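Local coordinates for nucleocapsid protein CP17 (Extra small virus, PDB 6JJA), which builds the T=1 icosahedral shell of a satellite virus from 60 calcium-binding copies of a jelly-roll subunit, probably enclosing the single-stranded RNA genome, at residues Thr55-Asp60 with Val163-Thr168; Phe90-Val95 with Met139-Ser144. All coordinates share one frame; numbering follows the deposited sequence.

How the contacts relate
Both contacts reach the same four-stranded antiparallel sheet, one wall of the jelly roll; contact 1 lies within it, and contact 2 joins one of its strands to a loop. Strand 162-171 links them: it pairs with strand 52-59 in contact 1, and its other edge runs along strand 88-98, which supplies residues 90-95 of contact 2. A probable hydrogen bond of 2.9 Å from Glu93 N to Leu166 O joins the two. Contact 1, near the centre of the chain, is a regular strand pair, with mainly apolar residues on one face and Trp56, Leu166, Asp58 and Arg164 on the other. Contact 2, farther out, is a single bridge, rich in aromatic contact; it too is largely buried, although Met139 is exposed.

Contact 1 of 2, residues Thr55-Asp60 with Val163-Thr168; sequences TWIDID and VRALVT
Trp56 and Leu166 face each other as a non-hydrogen-bonded pair where strand 55-59 runs antiparallel to strand 163-168, their segment axes 4.6 Å apart at closest approach and their directions 142° apart. On either side, Thr55 with Val167 and Ile57 with Ala165 form hydrogen-bonded pairs; Ile57 N reaches Ala165 O at 2.9 Å, whereas the return bond from Ala165 N is weak. With CG anti to its carbonyl carbon (chi1 -62°), the Trp56 indole lies across Leu166, whose CD1 sits over the five-membered ring, 3.8 Å from its centroid, in a CH-pi contact. Farther along this face, the Arg164 chain bends at chi2 and brings NH1 to 3.3 Å from Asp58 CB; NH1 bonds weakly to Val163 O, while the Asp58 carboxylate makes a salt bridge with Arg79. The other face is mainly apolar: Ile57 CG2 meets Val167 CG2 at 3.9 Å, the two side chains crossing at about a right angle. Helix 73-80 covers that face through Tyr76, Arg79 and Ile80, while Tyr38 of a neighbouring subunit packs on Trp56. Within the jelly-roll sheet, strand 52-59 is outermost in this chain, and strand 162-171 separates it from strand 88-98.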
loop_
_atom_site.group_PDB
_atom_site.type_symbol
_atom_site.label_atom_id
_atom_site.label_comp_id
_atom_site.label_asym_id
_atom_site.label_seq_id
_atom_site.Cartn_x
_atom_site.Cartn_y
_atom_site.Cartn_z
ATOM N N THR A 55 41.555 45.162 19.304
ATOM C CA THR A 55 41.030 45.244 20.653
ATOM C C THR A 55 40.551 46.662 20.918
ATOM O O THR A 55 41.093 47.624 20.374
ATOM C CB THR A 55 42.091 44.815 21.681
ATOM O OG1 THR A 55 41.476 44.575 22.955
ATOM C CG2 THR A 55 43.149 45.864 21.840
ATOM N N TRP A 56 39.520 46.774 21.747
ATOM C CA TRP A 56 39.039 48.068 22.202
ATOM C C TRP A 56 39.998 48.684 23.202
ATOM O O TRP A 56 40.664 47.983 23.966
ATOM C CB TRP A 56 37.667 47.940 22.846
ATOM C CG TRP A 56 36.608 47.447 21.949
ATOM C CD1 TRP A 56 36.297 46.157 21.694
ATOM C CD2 TRP A 56 35.699 48.235 21.189
ATOM N NE1 TRP A 56 35.259 46.086 20.815
ATOM C CE2 TRP A 56 34.873 47.355 20.486
ATOM C CE3 TRP A 56 35.509 49.602 21.024
ATOM C CZ2 TRP A 56 33.878 47.791 19.641
ATOM C CZ3 TRP A 56 34.521 50.031 20.186
ATOM C CH2 TRP A 56 33.720 49.137 19.506
ATOM N N ILE A 57 40.043 50.010 23.210
ATOM C CA ILE A 57 40.877 50.765 24.123
ATOM C C ILE A 57 40.036 51.877 24.738
ATOM O O ILE A 57 38.929 52.171 24.291
ATOM C CB ILE A 57 42.130 51.331 23.437
ATOM C CG1 ILE A 57 41.760 52.315 22.344
ATOM C CG2 ILE A 57 42.901 50.230 22.830
ATOM C CD1 ILE A 57 42.892 53.136 21.879
ATOM N N ASP A 58 40.583 52.489 25.782
ATOM C CA ASP A 58 39.957 53.603 26.470
ATOM C C ASP A 58 40.937 54.760 26.510
ATOM O O ASP A 58 42.123 54.561 26.779
ATOM C CB ASP A 58 39.536 53.214 27.883
ATOM C CG ASP A 58 40.710 53.051 28.822
ATOM O OD1 ASP A 58 41.726 52.458 28.405
ATOM O OD2 ASP A 58 40.620 53.509 29.979
ATOM N N ILE A 59 40.443 55.961 26.248
ATOM C CA ILE A 59 41.276 57.148 26.124
ATOM C C ILE A 59 40.921 58.125 27.236
ATOM O O ILE A 59 39.744 58.298 27.573
ATOM C CB ILE A 59 41.102 57.768 24.726
ATOM C CG1 ILE A 59 41.366 56.695 23.671
ATOM C CG2 ILE A 59 42.061 58.896 24.521
ATOM C CD1 ILE A 59 40.871 57.007 22.328
ATOM N N ASP A 60 41.948 58.770 27.798
ATOM C CA ASP A 60 41.801 59.489 29.060
ATOM C C ASP A 60 40.958 60.746 28.906
ATOM O O ASP A 60 40.007 60.961 29.664
ATOM C CB ASP A 60 43.179 59.850 29.630
ATOM C CG ASP A 60 44.020 60.663 28.665
ATOM O OD1 ASP A 60 43.483 61.095 27.624
ATOM O OD2 ASP A 60 45.216 60.871 28.946
ATOM N N VAL A 163 35.510 57.570 25.646
ATOM C CA VAL A 163 35.829 57.216 24.274
ATOM C C VAL A 163 36.289 55.770 24.248
ATOM O O VAL A 163 37.175 55.374 25.011
ATOM C CB VAL A 163 36.899 58.142 23.684
ATOM C CG1 VAL A 163 37.068 57.893 22.220
ATOM C CG2 VAL A 163 36.526 59.543 23.901
ATOM N N ARG A 164 35.677 54.987 23.372
ATOM C CA ARG A 164 36.083 53.621 23.094
ATOM C C ARG A 164 36.415 53.526 21.618
ATOM O O ARG A 164 35.727 54.119 20.786
ATOM C CB ARG A 164 34.983 52.629 23.455
ATOM C CG ARG A 164 34.686 52.530 24.905
ATOM C CD ARG A 164 35.596 51.557 25.575
ATOM N NE ARG A 164 35.292 51.358 26.980
ATOM C CZ ARG A 164 35.627 52.201 27.942
ATOM N NH1 ARG A 164 36.261 53.315 27.656
ATOM N NH2 ARG A 164 35.318 51.926 29.192
ATOM N N ALA A 165 37.467 52.789 21.296
ATOM C CA ALA A 165 37.949 52.685 19.934
ATOM C C ALA A 165 38.481 51.293 19.685
ATOM O O ALA A 165 39.260 50.769 20.482
ATOM C CB ALA A 165 39.028 53.714 19.662
ATOM N N LEU A 166 38.060 50.703 18.576
ATOM C CA LEU A 166 38.555 49.410 18.134
ATOM C C LEU A 166 39.706 49.659 17.178
ATOM O O LEU A 166 39.519 50.201 16.091
ATOM C CB LEU A 166 37.439 48.618 17.485
ATOM C CG LEU A 166 37.677 47.213 16.995
ATOM C CD1 LEU A 166 37.822 46.274 18.116
ATOM C CD2 LEU A 166 36.515 46.847 16.180
ATOM N N VAL A 167 40.900 49.273 17.594
ATOM C CA VAL A 167 42.109 49.501 16.833
ATOM C C VAL A 167 42.728 48.161 16.486
ATOM O O VAL A 167 42.483 47.152 17.151
ATOM C CB VAL A 167 43.093 50.380 17.619
ATOM C CG1 VAL A 167 42.541 51.758 17.760
ATOM C CG2 VAL A 167 43.367 49.770 18.949
ATOM N N THR A 168 43.528 48.157 15.436
ATOM C CA THR A 168 44.362 47.028 15.066
ATOM C C THR A 168 45.787 47.544 15.114
ATOM O O THR A 168 46.260 48.168 14.165
ATOM C CB THR A 168 44.002 46.492 13.686
ATOM O OG1 THR A 168 42.584 46.536 13.504
ATOM C CG2 THR A 168 44.460 45.077 13.512
#

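Contact 2 of 2, residues Phe90-Val95 with Met139-Ser144; sequences FIIEKV and MFYGIS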
loop_
_atom_site.group_PDB
_atom_site.type_symbol
_atom_site.label_atom_id
_atom_site.label_comp_id
_atom_site.label_asym_id
_atom_site.label_seq_id
_atom_site.Cartn_x
_atom_site.Cartn_y
_atom_site.Cartn_z
ATOM N N PHE A 90 48.995 51.544 13.840
ATOM C CA PHE A 90 47.621 51.182 14.126
ATOM C C PHE A 90 46.689 51.674 13.035
ATOM O O PHE A 90 47.041 52.516 12.211
ATOM C CB PHE A 90 47.169 51.705 15.491
ATOM C CG PHE A 90 47.169 53.193 15.620
ATOM C CD1 PHE A 90 48.322 53.872 15.900
ATOM C CD2 PHE A 90 46.008 53.904 15.496
ATOM C CE1 PHE A 90 48.314 55.212 16.023
ATOM C CE2 PHE A 90 46.004 55.243 15.619
ATOM C CZ PHE A 90 47.158 55.899 15.885
ATOM N N ILE A 91 45.498 51.082 13.029
ATOM C CA ILE A 91 44.363 51.533 12.244
ATOM C C ILE A 91 43.181 51.594 13.199
ATOM O O ILE A 91 43.228 51.069 14.308
ATOM C CB ILE A 91 44.040 50.612 11.050
ATOM C CG1 ILE A 91 43.284 49.384 11.491
ATOM C CG2 ILE A 91 45.271 50.121 10.410
ATOM C CD1 ILE A 91 42.944 48.528 10.368
ATOM N N ILE A 92 42.113 52.235 12.751
ATOM C CA ILE A 92 40.903 52.378 13.544
ATOM C C ILE A 92 39.727 51.838 12.755
ATOM O O ILE A 92 39.527 52.211 11.595
ATOM C CB ILE A 92 40.658 53.838 13.950
ATOM C CG1 ILE A 92 41.928 54.465 14.494
ATOM C CG2 ILE A 92 39.623 53.910 14.999
ATOM C CD1 ILE A 92 41.780 55.865 14.732
ATOM N N GLU A 93 38.952 50.970 13.389
ATOM C CA GLU A 93 37.767 50.381 12.795
ATOM C C GLU A 93 36.483 51.008 13.307
ATOM O O GLU A 93 35.470 50.986 12.610
ATOM C CB GLU A 93 37.731 48.877 13.064
ATOM C CG GLU A 93 38.807 48.080 12.383
ATOM C CD GLU A 93 40.087 48.014 13.163
ATOM O OE1 GLU A 93 40.119 48.519 14.298
ATOM O OE2 GLU A 93 41.069 47.454 12.638
ATOM N N LYS A 94 36.502 51.548 14.520
ATOM C CA LYS A 94 35.340 52.164 15.129
ATOM C C LYS A 94 35.775 53.155 16.186
ATOM O O LYS A 94 36.859 53.048 16.756
ATOM C CB LYS A 94 34.418 51.170 15.799
ATOM C CG LYS A 94 33.888 50.097 14.946
ATOM C CD LYS A 94 33.094 49.173 15.763
ATOM C CE LYS A 94 32.334 48.219 14.924
ATOM N NZ LYS A 94 31.490 47.325 15.731
ATOM N N VAL A 95 34.894 54.108 16.455
ATOM C CA VAL A 95 35.043 55.061 17.539
ATOM C C VAL A 95 33.663 55.320 18.101
ATOM O O VAL A 95 32.768 55.755 17.374
ATOM C CB VAL A 95 35.689 56.374 17.092
ATOM C CG1 VAL A 95 36.006 57.215 18.275
ATOM C CG2 VAL A 95 36.923 56.104 16.338
ATOM N N MET A 139 42.441 53.980 7.808
ATOM C CA MET A 139 43.699 54.584 7.426
ATOM C C MET A 139 44.783 54.083 8.360
ATOM O O MET A 139 44.581 53.952 9.568
ATOM C CB MET A 139 43.624 56.104 7.467
ATOM C CG MET A 139 44.784 56.803 6.838
ATOM S SD MET A 139 44.530 58.574 6.733
ATOM C CE MET A 139 45.735 58.977 5.481
ATOM N N PHE A 140 45.930 53.785 7.774
ATOM C CA PHE A 140 47.093 53.324 8.504
ATOM C C PHE A 140 47.884 54.513 9.026
ATOM O O PHE A 140 48.306 55.376 8.252
ATOM C CB PHE A 140 47.948 52.447 7.597
ATOM C CG PHE A 140 49.363 52.356 8.015
ATOM C CD1 PHE A 140 49.733 51.585 9.082
ATOM C CD2 PHE A 140 50.334 53.052 7.339
ATOM C CE1 PHE A 140 51.021 51.518 9.456
ATOM C CE2 PHE A 140 51.625 52.979 7.725
ATOM C CZ PHE A 140 51.967 52.209 8.780
ATOM N N TYR A 141 48.071 54.557 10.338
ATOM C CA TYR A 141 48.789 55.632 11.000
ATOM C C TYR A 141 50.095 55.081 11.548
ATOM O O TYR A 141 50.092 54.192 12.400
ATOM C CB TYR A 141 47.944 56.240 12.110
ATOM C CG TYR A 141 46.556 56.632 11.693
ATOM C CD1 TYR A 141 46.322 57.802 11.006
ATOM C CD2 TYR A 141 45.480 55.829 11.989
ATOM C CE1 TYR A 141 45.065 58.151 10.628
ATOM C CE2 TYR A 141 44.224 56.171 11.617
ATOM C CZ TYR A 141 44.015 57.337 10.936
ATOM O OH TYR A 141 42.745 57.684 10.555
ATOM N N GLY A 142 51.206 55.606 11.047
ATOM C CA GLY A 142 52.516 55.234 11.520
ATOM C C GLY A 142 52.977 56.097 12.675
ATOM O O GLY A 142 52.223 56.869 13.268
ATOM N N ILE A 143 54.260 55.943 13.007
ATOM C CA ILE A 143 54.852 56.715 14.096
ATOM C C ILE A 143 55.221 58.126 13.684
ATOM O O ILE A 143 55.490 58.963 14.553
ATOM C CB ILE A 143 56.102 56.022 14.661
ATOM C CG1 ILE A 143 57.081 55.675 13.540
ATOM C CG2 ILE A 143 55.704 54.789 15.436
ATOM C CD1 ILE A 143 58.459 55.353 14.016
ATOM N N SER A 144 55.242 58.407 12.389
ATOM C CA SER A 144 55.476 59.748 11.882
ATOM C C SER A 144 54.186 60.464 11.542
ATOM O O SER A 144 54.195 61.686 11.370
ATOM C CB SER A 144 56.366 59.685 10.640
ATOM O OG SER A 144 55.701 59.012 9.584
#
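Tyr141 and Phe90, which bury the most surface here, are joined twice through their backbones and again through their side chains. Tyr141 N donates to Phe90 O at 3.0 Å in a nearly straight bond (172° at the hydrogen), and Phe90 N returns one to Tyr141 O at 3.2 Å, its donor in the plane of the Tyr141 carbonyl. These two bonds make a single antiparallel bridge, by which the loop between strands 128-132 and 148-154, which connects the two jelly-roll sheets, is attached to strand 88-98. The Phe90 side chain starts away from the loop, but chi1 of 63° places CG between the backbone N and the carbonyl carbon, and the ring comes back to Tyr141. Tyr141 CB then stands over one face of that ring, 4.1 Å from its centroid, as a CH-pi contact. The two rings themselves meet obliquely, their planes at 34°, with Phe90 CE2 to Tyr141 CD2 at 3.7 Å the nearest side-chain approach. Farther out on the phenol, Tyr141 CE2 touches Ile92 CD1 at 4.0 Å, the isoleucine crossing the tyrosine at about a right angle. Ile91, third in buried surface, lays CB 3.7 Å from Met139 O. Phe90 also packs on Val73, Tyr76 and Ile80 of helix 73-80, and Tyr141 on Val73. Leu149 of strand 148-154, in the opposing sheet, touches both Ile92 and Tyr141, while Ile91 lies against Thr168 and Trp170 of the adjacent strand 162-171.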